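Putative thioesterase (Novosphingobium aromaticivorans, PDB 3CJY) probably hydrolyses acyl-CoA thioesters with a double hotdog fold, and binds calcium. Local coordinates at residues Ser71-Thr76 with Leu99-Gly104. Residues are numbered along the deposited sequence; the frame is centred on the assembly and turned at random.
Sequences SVLDLT and LVFHSG
In the N-terminal hotdog domain, Leu-73 and Leu-75 on strand 72-79 meet Val-100 and Phe-101 on strand 98-107 across the strand that separates them, 87-95. The two short segments run in roughly the same direction with axes 9.1 Å apart at closest, as expected for second neighbours in an antiparallel sheet; their 38° angle is consistent with twist accumulated over two strands. Only side chains bridge the gap. Leu-73 holds CG anti to its backbone N (chi1 174°), which sends both methyls toward strand 98-107. CD1 lies between Val-100 CG2, at 3.7 Å, and Phe-101 CE2, well off the ring plane, while CD2 sits at the ring edge, 3.9 Å from CE2. Further along, Leu-75 CD2 meets the edge in plane, 4.0 Å from Phe-101 CZ.

Val-100 and Phe-101 both face Gly-93, forming a classic beta bulge. Successive residues of a regular strand point to opposite faces, but here the bulge lets both neighbours contribute to one apolar cluster. The CB bond of Phe-101 is not aimed at the other strand; chi1 68°, with CG between backbone N and carbonyl carbon, turns CE2 and CZ to the leucines. Branched aliphatic chains suit this buried space, where the side chains meeting across the strands are all apolar. From helix 37-52, which the hotdog sheet wraps, Leu-43 touches both leucines, Val-47 Leu-75 and Ser-40 Phe-101. Val-100 packs on Val-95 and Thr-67, and Leu-73 on Ile-19 of flanking strand 16-20.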
loop_
_atom_site.group_PDB
_atom_site.type_symbol
_atom_site.label_atom_id
_atom_site.label_comp_id
_atom_site.label_asym_id
_atom_site.label_seq_id
_atom_site.Cartn_x
_atom_site.Cartn_y
_atom_site.Cartn_z
ATOM N N SER A 71 -17.225 21.822 -0.860
ATOM C CA SER A 71 -18.172 20.697 -0.887
ATOM C C SER A 71 -18.423 20.160 0.505
ATOM O O SER A 71 -17.603 20.276 1.413
ATOM C CB SER A 71 -17.627 19.466 -1.633
ATOM O OG SER A 71 -16.880 19.744 -2.800
ATOM N N VAL A 72 -19.572 19.523 0.635
ATOM C CA VAL A 72 -19.880 18.746 1.820
ATOM C C VAL A 72 -19.517 17.309 1.426
ATOM O O VAL A 72 -20.048 16.739 0.450
ATOM C CB VAL A 72 -21.357 18.823 2.274
ATOM C CG1 VAL A 72 -21.596 17.813 3.396
ATOM C CG2 VAL A 72 -21.734 20.246 2.728
ATOM N N LEU A 73 -18.621 16.751 2.211
ATOM C CA LEU A 73 -18.143 15.386 2.026
ATOM C C LEU A 73 -18.912 14.537 3.009
ATOM O O LEU A 73 -18.877 14.778 4.201
ATOM C CB LEU A 73 -16.632 15.268 2.296
ATOM C CG LEU A 73 -15.994 13.861 2.277
ATOM C CD1 LEU A 73 -16.213 13.267 0.879
ATOM C CD2 LEU A 73 -14.499 13.868 2.725
ATOM N N ASP A 74 -19.643 13.574 2.480
ATOM C CA ASP A 74 -20.353 12.598 3.308
ATOM C C ASP A 74 -19.483 11.356 3.410
ATOM O O ASP A 74 -18.972 10.885 2.406
ATOM C CB ASP A 74 -21.683 12.234 2.666
ATOM C CG ASP A 74 -22.664 13.396 2.674
ATOM O OD1 ASP A 74 -22.904 13.924 3.772
ATOM O OD2 ASP A 74 -23.206 13.762 1.611
ATOM N N LEU A 75 -19.292 10.850 4.619
ATOM C CA LEU A 75 -18.563 9.609 4.807
ATOM C C LEU A 75 -19.467 8.578 5.433
ATOM O O LEU A 75 -20.155 8.856 6.408
ATOM C CB LEU A 75 -17.319 9.800 5.657
ATOM C CG LEU A 75 -16.284 10.830 5.228
ATOM C CD1 LEU A 75 -16.470 12.122 6.022
ATOM C CD2 LEU A 75 -14.905 10.292 5.500
ATOM N N THR A 76 -19.508 7.404 4.802
ATOM C CA THR A 76 -20.317 6.290 5.266
ATOM C C THR A 76 -19.413 5.103 5.582
ATOM O O THR A 76 -18.601 4.685 4.769
ATOM C CB THR A 76 -21.384 5.908 4.250
ATOM O OG1 THR A 76 -22.151 7.069 3.919
ATOM C CG2 THR A 76 -22.337 4.857 4.826
ATOM N N LEU A 99 -19.665 9.320 -5.899
ATOM C CA LEU A 99 -18.506 8.688 -5.242
ATOM C C LEU A 99 -17.207 9.414 -5.563
ATOM O O LEU A 99 -16.835 9.590 -6.729
ATOM C CB LEU A 99 -18.365 7.232 -5.674
ATOM C CG LEU A 99 -17.395 6.356 -4.908
ATOM C CD1 LEU A 99 -17.833 6.196 -3.439
ATOM C CD2 LEU A 99 -17.277 5.012 -5.585
ATOM N N VAL A 100 -16.516 9.825 -4.512
ATOM C CA VAL A 100 -15.226 10.509 -4.654
ATOM C C VAL A 100 -14.061 9.630 -4.178
ATOM O O VAL A 100 -12.936 9.746 -4.650
ATOM C CB VAL A 100 -15.219 11.914 -4.012
ATOM C CG1 VAL A 100 -16.216 12.816 -4.735
ATOM C CG2 VAL A 100 -15.495 11.875 -2.526
ATOM N N PHE A 101 -14.351 8.702 -3.277
ATOM C CA PHE A 101 -13.354 7.724 -2.818
ATOM C C PHE A 101 -14.002 6.564 -2.081
ATOM O O PHE A 101 -15.111 6.666 -1.628
ATOM C CB PHE A 101 -12.197 8.360 -1.965
ATOM C CG PHE A 101 -12.614 8.884 -0.609
ATOM C CD1 PHE A 101 -12.908 8.031 0.430
ATOM C CD2 PHE A 101 -12.653 10.234 -0.369
ATOM C CE1 PHE A 101 -13.283 8.530 1.662
ATOM C CE2 PHE A 101 -13.061 10.728 0.850
ATOM C CZ PHE A 101 -13.355 9.870 1.858
ATOM N N HIS A 102 -13.295 5.437 -2.056
ATOM C CA HIS A 102 -13.685 4.283 -1.257
ATOM C C HIS A 102 -12.421 3.725 -0.625
ATOM O O HIS A 102 -11.310 3.836 -1.159
ATOM C CB HIS A 102 -14.469 3.235 -2.038
ATOM C CG HIS A 102 -13.647 2.521 -3.067
ATOM N ND1 HIS A 102 -13.013 1.317 -2.804
ATOM C CD2 HIS A 102 -13.370 2.826 -4.356
ATOM C CE1 HIS A 102 -12.358 0.935 -3.891
ATOM N NE2 HIS A 102 -12.562 1.826 -4.844
ATOM N N SER A 103 -12.587 3.081 0.520
ATOM C CA SER A 103 -11.444 2.596 1.288
ATOM C C SER A 103 -11.730 1.354 2.092
ATOM O O SER A 103 -12.863 1.035 2.407
ATOM C CB SER A 103 -10.973 3.681 2.241
ATOM O OG SER A 103 -12.001 3.946 3.142
ATOM N N GLY A 104 -10.639 0.692 2.426
ATOM C CA GLY A 104 -10.627 -0.496 3.285
ATOM C C GLY A 104 -9.634 -0.250 4.398
ATOM O O GLY A 104 -8.509 0.165 4.163
#